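Local atomic coordinates of polyketide synthase/nonribosomal peptide synthetase hybrid RzxB (Pseudomonas fluorescens, PDB entry 5IL6), a protein that probably removes water from beta-hydroxyacyl chains during rhizoxin assembly, this portion being the dehydratase domain of a trans-AT polyketide synthase. Residues L83-P88 with A232-C237; D92-G97 with Y118-Q123; A162-E167 with E224-L229; L178-D183 with M215-D220; C262-L267 with L278-F283. All blocks are in the same frame, centred on the assembly; numbering follows the deposited sequence.

Interaction 1: L83-P88 with A232-C237; sequences LSWRQP and AGLGQC
The antiparallel pairing of Leu83-Trp85 with Ala232-Leu234 is the seam at which the two hot dog halves of the dehydratase join edge to edge. Leu83 and Leu234 form a hydrogen-bonded pair: Leu83 N donates to Leu234 O at 3.0 Å, and Leu234 N returns a bond to Leu83 O at 2.9 Å. Further along, Trp85 N reaches Ala232 O at 2.9 Å. A water bridges Ala232 O and Trp85 O, donating to both, so that the Ala232 carbonyl has two donors. Between these bonded positions Ser84 faces Gly233 as a non-hydrogen-bonded pair. In this double hot dog fold the seam also carries a hydrophobic side, formed by Leu83 and Leu234, whose CB atoms are 4.2 Å apart, with Ile57 of helix 53-67 packed against both. The indole of Trp85 drops away from the sheet on the same side as Leu83. Its CG stands anti to the carbonyl carbon (chi1 -72°), which sets the ring so that Leu83 CD2 sits over the centre of one face, while the ring edge meets the peptide between Ala232 and Gly233, with Trp85 CE3 3.6 Å from Ala232 C. CZ3 of the same ring touches Leu234 CB at 4.2 Å, and NE1 makes a weak bond to Gly53 O. Ala232 and Gly233 form a classic beta bulge opposite Ser282 of the neighbouring strand 274-284.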
# COMPACT_ATOMS: atom_id res chain seq x y z
N LEU A 83 2.97 3.48 10.64
CA LEU A 83 1.72 2.83 10.29
C LEU A 83 1.78 1.36 10.70
O LEU A 83 2.82 0.71 10.58
CB LEU A 83 1.46 2.95 8.79
CG LEU A 83 0.20 2.28 8.21
CD1 LEU A 83 -0.23 3.03 6.96
CD2 LEU A 83 0.42 0.81 7.87
N SER A 84 0.66 0.86 11.19
CA SER A 84 0.52 -0.56 11.50
C SER A 84 -0.79 -1.06 10.94
O SER A 84 -1.83 -0.40 11.06
CB SER A 84 0.58 -0.80 13.01
OG SER A 84 -0.24 0.12 13.70
N TRP A 85 -0.74 -2.23 10.31
CA TRP A 85 -1.94 -2.95 9.89
C TRP A 85 -2.29 -3.96 10.96
O TRP A 85 -1.43 -4.71 11.42
CB TRP A 85 -1.72 -3.67 8.56
CG TRP A 85 -1.65 -2.79 7.35
CD1 TRP A 85 -2.69 -2.26 6.66
CD2 TRP A 85 -0.46 -2.35 6.68
NE1 TRP A 85 -2.23 -1.51 5.60
CE2 TRP A 85 -0.86 -1.56 5.59
CE3 TRP A 85 0.91 -2.55 6.90
CZ2 TRP A 85 0.05 -0.96 4.73
CZ3 TRP A 85 1.81 -1.96 6.04
CH2 TRP A 85 1.38 -1.17 4.96
N ARG A 86 -3.56 -3.97 11.37
CA ARG A 86 -4.01 -4.93 12.36
C ARG A 86 -4.76 -6.05 11.65
O ARG A 86 -4.14 -6.88 10.98
CB ARG A 86 -4.88 -4.24 13.41
CG ARG A 86 -4.24 -3.03 14.05
CD ARG A 86 -3.27 -3.43 15.15
NE ARG A 86 -2.65 -2.24 15.74
CZ ARG A 86 -1.34 -2.05 15.90
NH1 ARG A 86 -0.46 -2.98 15.53
NH2 ARG A 86 -0.91 -0.92 16.45
N GLN A 87 -6.07 -6.08 11.78
CA GLN A 87 -6.84 -7.14 11.18
C GLN A 87 -7.11 -6.82 9.71
O GLN A 87 -7.26 -5.66 9.35
CB GLN A 87 -8.17 -7.32 11.91
CG GLN A 87 -8.13 -6.89 13.36
CD GLN A 87 -9.23 -7.53 14.18
OE1 GLN A 87 -10.34 -7.75 13.69
NE2 GLN A 87 -8.92 -7.83 15.43
N PRO A 88 -7.20 -7.83 8.85
CA PRO A 88 -7.61 -7.57 7.47
C PRO A 88 -9.08 -7.19 7.43
O PRO A 88 -9.87 -7.58 8.30
CB PRO A 88 -7.35 -8.91 6.76
CG PRO A 88 -6.58 -9.75 7.75
CD PRO A 88 -7.02 -9.27 9.09
N ALA A 232 2.65 -5.75 7.86
CA ALA A 232 2.22 -5.51 9.23
C ALA A 232 2.57 -4.12 9.74
O ALA A 232 1.84 -3.59 10.57
CB ALA A 232 2.84 -6.55 10.18
N GLY A 233 3.66 -3.53 9.26
CA GLY A 233 4.05 -2.20 9.69
C GLY A 233 4.80 -1.49 8.59
O GLY A 233 5.36 -2.11 7.68
N LEU A 234 4.81 -0.16 8.69
CA LEU A 234 5.51 0.68 7.73
C LEU A 234 6.10 1.87 8.47
O LEU A 234 5.37 2.64 9.09
CB LEU A 234 4.58 1.14 6.61
CG LEU A 234 5.17 2.08 5.56
CD1 LEU A 234 6.50 1.57 5.03
CD2 LEU A 234 4.18 2.26 4.42
N GLY A 235 7.42 2.02 8.38
CA GLY A 235 8.08 3.13 9.06
C GLY A 235 7.69 4.48 8.48
O GLY A 235 7.36 5.41 9.22
N GLN A 236 7.71 4.60 7.16
CA GLN A 236 7.32 5.83 6.49
C GLN A 236 6.81 5.53 5.09
O GLN A 236 7.32 4.64 4.41
CB GLN A 236 8.49 6.81 6.36
CG GLN A 236 9.06 7.36 7.64
CD GLN A 236 10.18 8.34 7.37
OE1 GLN A 236 11.26 7.95 6.91
NE2 GLN A 236 9.94 9.61 7.63
N CYS A 237 5.80 6.29 4.67
CA CYS A 237 5.39 6.35 3.27
C CYS A 237 5.38 7.81 2.87
O CYS A 237 4.58 8.60 3.40
CB CYS A 237 4.02 5.72 3.05
SG CYS A 237 3.51 5.75 1.32
O HOH W 1 0.70 -4.83 12.97

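Interaction 2: D92-G97 with Y118-Q123; sequences DAANNG and YDQAAQ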
# COMPACT_ATOMS: atom_id res chain seq x y z
N ASP A 92 -18.70 -7.89 4.95
CA ASP A 92 -19.68 -8.88 5.40
C ASP A 92 -20.94 -8.15 5.84
O ASP A 92 -20.99 -6.92 5.92
CB ASP A 92 -19.12 -9.76 6.52
CG ASP A 92 -18.68 -8.96 7.74
OD1 ASP A 92 -19.37 -7.99 8.10
OD2 ASP A 92 -17.65 -9.33 8.35
N ALA A 93 -21.97 -8.95 6.15
CA ALA A 93 -23.25 -8.38 6.58
C ALA A 93 -23.10 -7.55 7.85
O ALA A 93 -23.86 -6.60 8.06
CB ALA A 93 -24.27 -9.50 6.79
N ALA A 94 -22.13 -7.90 8.70
CA ALA A 94 -21.97 -7.20 9.97
C ALA A 94 -21.56 -5.74 9.77
O ALA A 94 -22.16 -4.83 10.35
CB ALA A 94 -20.93 -7.91 10.81
N ASN A 95 -20.54 -5.51 8.94
CA ASN A 95 -20.05 -4.16 8.72
C ASN A 95 -20.73 -3.48 7.54
O ASN A 95 -20.53 -2.28 7.35
CB ASN A 95 -18.53 -4.17 8.51
CG ASN A 95 -18.09 -5.06 7.36
OD1 ASN A 95 -18.79 -5.19 6.35
ND2 ASN A 95 -16.91 -5.65 7.49
N ASN A 96 -21.51 -4.21 6.75
CA ASN A 96 -22.22 -3.63 5.62
C ASN A 96 -21.24 -3.00 4.64
O ASN A 96 -21.59 -2.09 3.88
CB ASN A 96 -23.26 -2.61 6.08
CG ASN A 96 -24.19 -2.17 4.97
OD1 ASN A 96 -24.63 -2.98 4.16
ND2 ASN A 96 -24.48 -0.87 4.93
N GLY A 97 -20.00 -3.48 4.65
CA GLY A 97 -18.97 -2.93 3.78
C GLY A 97 -18.44 -1.58 4.21
O GLY A 97 -17.70 -0.96 3.44
N TYR A 118 -17.03 -2.12 12.15
CA TYR A 118 -17.76 -2.79 13.22
C TYR A 118 -18.01 -4.25 12.86
O TYR A 118 -18.29 -4.58 11.70
CB TYR A 118 -19.08 -2.08 13.48
CG TYR A 118 -18.89 -0.74 14.14
CD1 TYR A 118 -18.69 -0.63 15.50
CD2 TYR A 118 -18.89 0.43 13.38
CE1 TYR A 118 -18.50 0.60 16.10
CE2 TYR A 118 -18.70 1.66 13.96
CZ TYR A 118 -18.51 1.74 15.32
OH TYR A 118 -18.32 2.97 15.91
N ASP A 119 -17.89 -5.13 13.85
CA ASP A 119 -18.08 -6.56 13.66
C ASP A 119 -19.53 -6.94 13.97
O ASP A 119 -20.36 -6.10 14.32
CB ASP A 119 -17.08 -7.35 14.50
CG ASP A 119 -17.41 -7.36 15.98
OD1 ASP A 119 -18.21 -6.51 16.42
OD2 ASP A 119 -16.86 -8.21 16.70
N GLN A 120 -19.84 -8.24 13.85
CA GLN A 120 -21.17 -8.73 14.21
C GLN A 120 -21.56 -8.36 15.64
O GLN A 120 -22.74 -8.14 15.93
CB GLN A 120 -21.26 -10.25 14.04
CG GLN A 120 -21.51 -10.74 12.62
CD GLN A 120 -20.24 -10.88 11.79
OE1 GLN A 120 -19.16 -10.49 12.22
NE2 GLN A 120 -20.39 -11.40 10.58
N ALA A 121 -20.58 -8.28 16.54
CA ALA A 121 -20.86 -8.00 17.95
C ALA A 121 -21.13 -6.53 18.25
O ALA A 121 -21.31 -6.19 19.42
CB ALA A 121 -19.68 -8.46 18.80
N ALA A 122 -21.14 -5.66 17.24
CA ALA A 122 -21.24 -4.21 17.43
C ALA A 122 -19.96 -3.65 18.02
O ALA A 122 -19.94 -2.50 18.49
CB ALA A 122 -22.44 -3.81 18.30
N GLN A 123 -18.88 -4.44 18.02
CA GLN A 123 -17.60 -4.02 18.56
C GLN A 123 -16.80 -3.34 17.46
O GLN A 123 -16.71 -3.84 16.34
CB GLN A 123 -16.84 -5.23 19.09
CG GLN A 123 -17.56 -5.99 20.21
CD GLN A 123 -17.70 -5.18 21.48
OE1 GLN A 123 -18.63 -4.40 21.64
NE2 GLN A 123 -16.79 -5.40 22.42
O HOH W 2 -18.41 -1.00 9.76
O HOH W 3 -16.45 -6.06 10.44
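Asn95 OD1 is gripped by two backbone amides that come from opposite faces of its carbonyl plane: Gly97 N bonds to Asn95 OD1 at 2.7 Å and Asp92 N at 3.0 Å. The first of these bonds makes an Asx turn. Asp92 reciprocates, its OD1 accepting from Asn95 N nearly head-on along the C-O bond, so the two side chains brace the loop from both ends. For Asn95, CG lies between the backbone N and the carbonyl carbon (chi1 58°), which folds the amide back over its own loop. Asn95 CB lies 3.2 Å from Tyr118 O. A water donates to Tyr118 O at 2.7 Å and accepts from Asn95 ND2 at 3.0 Å, linking the loops through solvent; ND2 also bonds to Ser90 O. Beside this bridge, Ala94 CB rests on the flat side of the Gln120 amide, 3.2 Å from Gln120 CD; a bend at chi2 brings that amide against the methyl. Asp119 opens a type I turn that runs to Ala122, and its OD1 takes a bond from Gln123 N at 2.7 Å just after the turn. This surface contact sets the loop between strands 77-85 and 98-105 against the hairpin turn joining strands 110-118 and 124-135.

Interaction 3: A162-E167 with E224-L229; sequences AAMGIE and ERPALL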
# COMPACT_ATOMS: atom_id res chain seq x y z
N ALA A 162 0.74 -17.62 -4.17
CA ALA A 162 -0.41 -18.51 -4.19
C ALA A 162 -0.21 -19.68 -3.23
O ALA A 162 -1.17 -20.13 -2.58
CB ALA A 162 -0.65 -19.02 -5.61
N ALA A 163 1.02 -20.18 -3.12
CA ALA A 163 1.29 -21.28 -2.20
C ALA A 163 1.09 -20.87 -0.74
O ALA A 163 0.77 -21.72 0.09
CB ALA A 163 2.72 -21.80 -2.41
N MET A 164 1.28 -19.59 -0.42
CA MET A 164 1.05 -19.13 0.95
C MET A 164 -0.40 -18.70 1.18
O MET A 164 -0.76 -18.42 2.33
CB MET A 164 2.01 -17.99 1.31
CG MET A 164 1.82 -16.68 0.58
SD MET A 164 2.93 -15.38 1.19
CE MET A 164 4.51 -16.22 1.21
N GLY A 165 -1.22 -18.64 0.14
CA GLY A 165 -2.62 -18.34 0.27
C GLY A 165 -3.10 -17.03 -0.35
O GLY A 165 -4.24 -16.64 -0.10
N ILE A 166 -2.27 -16.36 -1.14
CA ILE A 166 -2.61 -15.06 -1.72
C ILE A 166 -2.75 -15.23 -3.22
O ILE A 166 -1.80 -15.64 -3.90
CB ILE A 166 -1.56 -14.00 -1.38
CG1 ILE A 166 -1.39 -13.87 0.14
CG2 ILE A 166 -1.96 -12.65 -1.98
CD1 ILE A 166 -0.21 -13.01 0.55
N GLU A 167 -3.94 -14.91 -3.74
CA GLU A 167 -4.23 -15.00 -5.17
C GLU A 167 -4.70 -13.65 -5.67
O GLU A 167 -5.55 -13.01 -5.04
CB GLU A 167 -5.29 -16.08 -5.43
CG GLU A 167 -4.90 -17.45 -4.91
CD GLU A 167 -5.02 -18.53 -5.97
OE1 GLU A 167 -5.82 -19.46 -5.78
OE2 GLU A 167 -4.31 -18.44 -7.00
N GLU A 224 8.79 -24.18 -0.29
CA GLU A 224 7.74 -24.33 -1.29
C GLU A 224 6.39 -23.86 -0.76
O GLU A 224 5.63 -23.20 -1.47
CB GLU A 224 7.66 -25.79 -1.73
CG GLU A 224 6.86 -26.03 -3.00
CD GLU A 224 6.80 -27.50 -3.37
OE1 GLU A 224 7.58 -28.29 -2.79
OE2 GLU A 224 5.98 -27.87 -4.23
N ARG A 225 6.07 -24.19 0.50
CA ARG A 225 4.81 -23.82 1.14
C ARG A 225 5.11 -22.99 2.38
O ARG A 225 4.94 -23.47 3.51
CB ARG A 225 3.98 -25.05 1.49
CG ARG A 225 4.72 -26.08 2.33
CD ARG A 225 3.99 -27.40 2.38
NE ARG A 225 4.93 -28.51 2.53
CZ ARG A 225 5.62 -29.04 1.53
NH1 ARG A 225 5.49 -28.57 0.30
NH2 ARG A 225 6.46 -30.05 1.76
N PRO A 226 5.55 -21.75 2.22
CA PRO A 226 5.86 -20.92 3.39
C PRO A 226 4.59 -20.48 4.09
O PRO A 226 3.48 -20.56 3.55
CB PRO A 226 6.61 -19.74 2.79
CG PRO A 226 5.96 -19.57 1.46
CD PRO A 226 5.63 -20.97 0.97
N ALA A 227 4.76 -20.00 5.32
CA ALA A 227 3.63 -19.43 6.04
C ALA A 227 3.17 -18.15 5.36
O ALA A 227 3.93 -17.48 4.64
CB ALA A 227 4.00 -19.16 7.49
N LEU A 228 1.91 -17.80 5.59
CA LEU A 228 1.36 -16.59 5.01
C LEU A 228 2.06 -15.37 5.59
O LEU A 228 2.16 -15.20 6.81
CB LEU A 228 -0.14 -16.51 5.30
CG LEU A 228 -0.84 -15.20 4.93
CD1 LEU A 228 -0.68 -14.88 3.45
CD2 LEU A 228 -2.30 -15.25 5.32
N LEU A 229 2.55 -14.50 4.70
CA LEU A 229 3.20 -13.26 5.08
C LEU A 229 2.37 -12.10 4.56
O LEU A 229 1.98 -12.08 3.39
CB LEU A 229 4.62 -13.18 4.50
CG LEU A 229 5.64 -14.20 4.99
CD1 LEU A 229 6.93 -14.06 4.19
CD2 LEU A 229 5.91 -14.04 6.47
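Met164 holds CG between its backbone N and carbonyl carbon (chi1 67°) and bends again at chi3 (49°), which sends its thioether away from the helix end and in among Pro226, Ala227 and Leu229. The Met164 side chain crosses that of Pro226 at about a right angle, with Met164 CE 3.7 Å from Pro226 CG and at the same distance from Ala227 O. One atom back, Met164 SD receives a weak but straight hydrogen bond from Leu229 N, at 3.6 Å and 165°. The sulfur thereby gives a polar partner to an amide of a segment that has no regular strand. Helix 154-164 of this double hot dog domain ends here in a Schellman motif, with Gly165 at positive phi, and the chain turns directly into strand 166-168, which joins the short strands 43-45 and 48-49 in a small sheet. The turn puts Met164 O beside Leu228 CB and aims Ile166 at the same leucine. Ile166 CD1 and Leu228 CD1 meet at 3.5 Å, closer than usual for two carbons, and their side chains cross roughly perpendicularly. Leu228 also brings its CD1 within 4.2 Å of Met164 CG. On the outer side of the helix end, Ala163 CB abuts Glu224 O at 3.4 Å. Met164 packs further against Met215 and Leu222, while Leu228 leans on Asn46, next to strand 43-45.

Interaction 4: L178-D183 with M215-D220; sequences LVRQGD and MALLLD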
# COMPACT_ATOMS: atom_id res chain seq x y z
N LEU A 178 11.07 -8.48 -13.22
CA LEU A 178 11.84 -8.43 -11.99
C LEU A 178 13.28 -8.80 -12.31
O LEU A 178 13.53 -9.76 -13.04
CB LEU A 178 11.31 -9.41 -10.92
CG LEU A 178 9.97 -9.15 -10.24
CD1 LEU A 178 9.56 -10.38 -9.44
CD2 LEU A 178 10.03 -7.92 -9.36
N VAL A 179 14.22 -8.04 -11.76
CA VAL A 179 15.64 -8.40 -11.80
C VAL A 179 16.22 -8.22 -10.40
O VAL A 179 15.86 -7.28 -9.69
CB VAL A 179 16.42 -7.56 -12.83
CG1 VAL A 179 15.87 -7.79 -14.23
CG2 VAL A 179 16.38 -6.08 -12.47
N ARG A 180 17.10 -9.14 -10.01
CA ARG A 180 17.69 -9.15 -8.69
C ARG A 180 19.20 -8.98 -8.78
O ARG A 180 19.85 -9.61 -9.62
CB ARG A 180 17.37 -10.45 -7.95
CG ARG A 180 18.00 -10.53 -6.57
CD ARG A 180 17.59 -11.79 -5.82
NE ARG A 180 18.25 -11.86 -4.52
CZ ARG A 180 18.15 -12.88 -3.68
NH1 ARG A 180 17.40 -13.93 -3.99
NH2 ARG A 180 18.79 -12.86 -2.52
N GLN A 181 19.74 -8.13 -7.92
CA GLN A 181 21.19 -7.92 -7.81
C GLN A 181 21.53 -7.98 -6.32
O GLN A 181 21.41 -6.97 -5.61
CB GLN A 181 21.61 -6.60 -8.43
CG GLN A 181 23.11 -6.35 -8.38
CD GLN A 181 23.87 -7.26 -9.34
OE1 GLN A 181 24.37 -8.31 -8.95
NE2 GLN A 181 23.95 -6.85 -10.60
N GLY A 182 21.95 -9.15 -5.85
CA GLY A 182 22.24 -9.30 -4.43
C GLY A 182 20.97 -9.13 -3.61
O GLY A 182 19.95 -9.78 -3.86
N ASP A 183 21.03 -8.24 -2.62
CA ASP A 183 19.89 -7.95 -1.76
C ASP A 183 19.02 -6.82 -2.30
O ASP A 183 18.23 -6.24 -1.54
CB ASP A 183 20.37 -7.63 -0.35
CG ASP A 183 21.36 -6.48 -0.31
OD1 ASP A 183 21.53 -5.80 -1.35
OD2 ASP A 183 21.98 -6.26 0.75
N MET A 215 8.98 -10.24 -3.16
CA MET A 215 9.13 -11.68 -3.33
C MET A 215 10.35 -12.02 -4.16
O MET A 215 10.90 -13.12 -4.04
CB MET A 215 7.86 -12.25 -3.97
CG MET A 215 7.89 -13.77 -4.13
SD MET A 215 8.09 -14.60 -2.54
CE MET A 215 6.46 -14.37 -1.84
N ALA A 216 10.80 -11.10 -5.03
CA ALA A 216 12.02 -11.33 -5.79
C ALA A 216 13.18 -11.67 -4.86
O ALA A 216 14.05 -12.47 -5.21
CB ALA A 216 12.36 -10.10 -6.62
N LEU A 217 13.20 -11.07 -3.67
CA LEU A 217 14.28 -11.26 -2.72
C LEU A 217 14.05 -12.43 -1.77
O LEU A 217 14.94 -12.74 -0.97
CB LEU A 217 14.48 -9.97 -1.91
CG LEU A 217 14.87 -8.74 -2.74
CD1 LEU A 217 14.93 -7.49 -1.87
CD2 LEU A 217 16.22 -8.96 -3.42
N LEU A 218 12.90 -13.10 -1.84
CA LEU A 218 12.55 -14.14 -0.88
C LEU A 218 12.36 -15.52 -1.49
O LEU A 218 12.21 -16.49 -0.73
CB LEU A 218 11.26 -13.76 -0.13
CG LEU A 218 11.30 -12.46 0.68
CD1 LEU A 218 9.94 -12.19 1.30
CD2 LEU A 218 12.37 -12.52 1.75
N LEU A 219 12.38 -15.66 -2.82
CA LEU A 219 12.11 -16.96 -3.42
C LEU A 219 13.04 -18.04 -2.87
O LEU A 219 12.60 -19.15 -2.57
CB LEU A 219 12.24 -16.87 -4.94
CG LEU A 219 11.08 -16.21 -5.70
CD1 LEU A 219 11.45 -16.01 -7.16
CD2 LEU A 219 9.80 -17.01 -5.57
N ASP A 220 14.33 -17.72 -2.74
CA ASP A 220 15.29 -18.72 -2.27
C ASP A 220 15.14 -18.99 -0.78
O ASP A 220 15.26 -20.13 -0.33
CB ASP A 220 16.71 -18.28 -2.61
CG ASP A 220 17.02 -18.41 -4.08
OD1 ASP A 220 16.61 -19.42 -4.69
OD2 ASP A 220 17.68 -17.50 -4.64
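Arg180, Leu217 and Ala216 bury the most surface in this contact. Arg180 stretches out fully, with CG anti to the backbone N (chi1 178°) and every later torsion near 180°, so that its chain runs past both partners before the guanidinium ends near Asp220. Arg180 CD passes 3.7 Å from Ala216 O, and Arg180 NE lies 3.7 Å from Leu217 CD2. The guanidinium has the Leu217 backbone over one face, displaced toward the rim. What fixes its rotation is a bond within its own segment: Arg180 NE donates to Gly182 O at 2.8 Å, nearly straight at 175°, with the acceptor in the guanidinium plane. The far end is held more loosely, since Arg180 NH1 and Asp220 OD2 form only a long salt bridge of 3.6 Å, and Asp220 is poorly ordered. Leu217 spreads its two methyls along the turn after the strand, Leu217 CD1 reaching Asp183 O at 3.5 Å and CD2 lying against the arginine. The Asp183 carboxylate itself is engaged by Arg252 in a salt bridge. Ala216 fills the inner end, its CB touching Leu178 CD1 at 4.0 Å, with Ala185 of the adjoining strand beside it. The arrangement is that of a hot dog half in which the chain leaving helix 204-212 runs over the concave sheet, here across strands 175-181 and 184-190.

Interaction 5: C262-L267 with L278-F283; sequences CFDLAL and LNQLSF
The Asp264 and Gln280 side chains run alongside each other in the same direction, and one carboxylate oxygen serves two nitrogens of the glutamine: Asp264 OD1 accepts from Gln280 N at 2.7 Å, nearly along its C-O bond, and weakly from Gln280 NE2 at 3.2 Å. Bending of the Gln280 chain at chi2 (-70°) returns its amide to the aspartate and also brings Gln280 OE1 to 3.4 Å from Cys262 SG. Gln280 adopts a left-handed conformation and shares Phe263 as its partner with Leu281, a G1 beta bulge in the hairpin of strands 261-268 and 274-284. At the bulge Leu281 N donates to Phe263 O at 2.8 Å; beyond it, with the register shifted by one residue, Leu265 N bonds to Leu278 O at 2.7 Å, almost straight at 174°. A water lies within bonding distance of Asn279 OD1 and Leu265 O. On the face bearing the leucines, Leu265 CD1 meets Leu281 CD2 at 3.8 Å and Leu267 CD1 meets Leu278 CD1 at 3.9 Å. The rings of Phe263 and Phe283 stand at 82° to each other, with the two CD1 atoms 3.8 Å apart. Farther out, helix 204-212 covers the leucines through Met211, which lies on Leu278 and Leu281, and Val214 in the loop after the helix touches both phenylalanines.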
# COMPACT_ATOMS: atom_id res chain seq x y z
N CYS A 262 11.85 -7.28 6.34
CA CYS A 262 11.77 -5.83 6.23
C CYS A 262 12.45 -5.36 4.95
O CYS A 262 13.47 -5.91 4.55
CB CYS A 262 12.42 -5.15 7.45
SG CYS A 262 12.13 -3.37 7.53
N PHE A 263 11.86 -4.34 4.32
CA PHE A 263 12.35 -3.84 3.05
C PHE A 263 12.18 -2.32 2.99
O PHE A 263 11.31 -1.76 3.65
CB PHE A 263 11.60 -4.45 1.86
CG PHE A 263 11.60 -5.95 1.85
CD1 PHE A 263 10.63 -6.67 2.52
CD2 PHE A 263 12.57 -6.65 1.15
CE1 PHE A 263 10.63 -8.05 2.52
CE2 PHE A 263 12.57 -8.03 1.14
CZ PHE A 263 11.60 -8.73 1.82
N ASP A 264 13.03 -1.68 2.19
CA ASP A 264 12.81 -0.31 1.76
C ASP A 264 12.52 -0.31 0.27
O ASP A 264 13.14 -1.05 -0.50
CB ASP A 264 14.03 0.58 2.05
CG ASP A 264 14.45 0.54 3.51
OD1 ASP A 264 13.60 0.83 4.38
OD2 ASP A 264 15.63 0.23 3.78
N LEU A 265 11.57 0.53 -0.14
CA LEU A 265 11.16 0.61 -1.53
C LEU A 265 11.13 2.07 -1.97
O LEU A 265 10.90 2.97 -1.17
CB LEU A 265 9.76 -0.01 -1.77
CG LEU A 265 9.58 -1.50 -1.49
CD1 LEU A 265 9.41 -1.78 -0.00
CD2 LEU A 265 8.40 -2.05 -2.28
N ALA A 266 11.39 2.28 -3.26
CA ALA A 266 11.27 3.60 -3.87
C ALA A 266 10.63 3.43 -5.23
O ALA A 266 11.03 2.56 -6.01
CB ALA A 266 12.64 4.28 -3.99
N LEU A 267 9.64 4.27 -5.52
CA LEU A 267 8.88 4.20 -6.76
C LEU A 267 9.32 5.34 -7.66
O LEU A 267 9.35 6.50 -7.23
CB LEU A 267 7.38 4.28 -6.48
CG LEU A 267 6.74 3.04 -5.84
CD1 LEU A 267 7.25 2.81 -4.42
CD2 LEU A 267 5.22 3.15 -5.84
N LEU A 278 8.92 4.17 0.42
CA LEU A 278 8.47 3.38 1.56
C LEU A 278 9.69 2.89 2.32
O LEU A 278 10.50 2.12 1.78
CB LEU A 278 7.62 2.18 1.11
CG LEU A 278 6.18 2.44 0.66
CD1 LEU A 278 6.13 3.09 -0.71
CD2 LEU A 278 5.41 1.13 0.67
N ASN A 279 9.84 3.34 3.56
CA ASN A 279 10.96 2.96 4.41
C ASN A 279 10.49 2.02 5.50
O ASN A 279 9.51 2.31 6.20
CB ASN A 279 11.63 4.20 5.02
CG ASN A 279 12.32 5.06 3.98
OD1 ASN A 279 12.97 4.55 3.06
ND2 ASN A 279 12.17 6.37 4.10
N GLN A 280 11.18 0.89 5.64
CA GLN A 280 10.93 -0.07 6.71
C GLN A 280 9.52 -0.65 6.62
O GLN A 280 8.70 -0.53 7.53
CB GLN A 280 11.19 0.56 8.08
CG GLN A 280 12.58 1.19 8.21
CD GLN A 280 13.69 0.16 8.24
OE1 GLN A 280 13.67 -0.76 9.06
NE2 GLN A 280 14.66 0.30 7.34
N LEU A 281 9.25 -1.30 5.48
CA LEU A 281 8.02 -2.05 5.28
C LEU A 281 8.22 -3.46 5.84
O LEU A 281 9.02 -4.24 5.30
CB LEU A 281 7.66 -2.09 3.80
CG LEU A 281 6.44 -2.94 3.41
CD1 LEU A 281 5.17 -2.39 4.04
CD2 LEU A 281 6.31 -3.02 1.90
N SER A 282 7.49 -3.79 6.90
CA SER A 282 7.67 -5.05 7.62
C SER A 282 6.58 -6.05 7.25
O SER A 282 5.39 -5.75 7.34
CB SER A 282 7.66 -4.80 9.13
OG SER A 282 7.80 -6.02 9.84
N PHE A 283 7.01 -7.24 6.83
CA PHE A 283 6.12 -8.37 6.59
C PHE A 283 6.24 -9.36 7.75
O PHE A 283 7.35 -9.65 8.22
CB PHE A 283 6.47 -9.08 5.28
CG PHE A 283 6.18 -8.27 4.05
CD1 PHE A 283 7.04 -7.26 3.65
CD2 PHE A 283 5.06 -8.53 3.28
CE1 PHE A 283 6.78 -6.52 2.51
CE2 PHE A 283 4.80 -7.79 2.14
CZ PHE A 283 5.66 -6.79 1.76
O HOH W 4 13.12 3.42 0.39

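Overall arrangement
From the N terminus, the chain first enters interaction 1 at 83-88, and its partner 232-237 closes a long loop that encloses three others. Within it, interaction 2 closes early, at one end of the first hot dog half. Interaction 3 then opens at 162-167 and closes at 224-229, with interaction 4 nested inside; Met164 and Met215 touch where the two meet. Interaction 5 follows in series after interaction 1 closes, and no loops cross. Interactions 1 and 5 share neighbouring strands, 230-239 and 274-284, so the second half continues from the seam through these two strands, and there Leu217 and Leu218 of interaction 4 pack on Phe263. Interaction 2 lies apart, its centre about 40 Å from that of interaction 4.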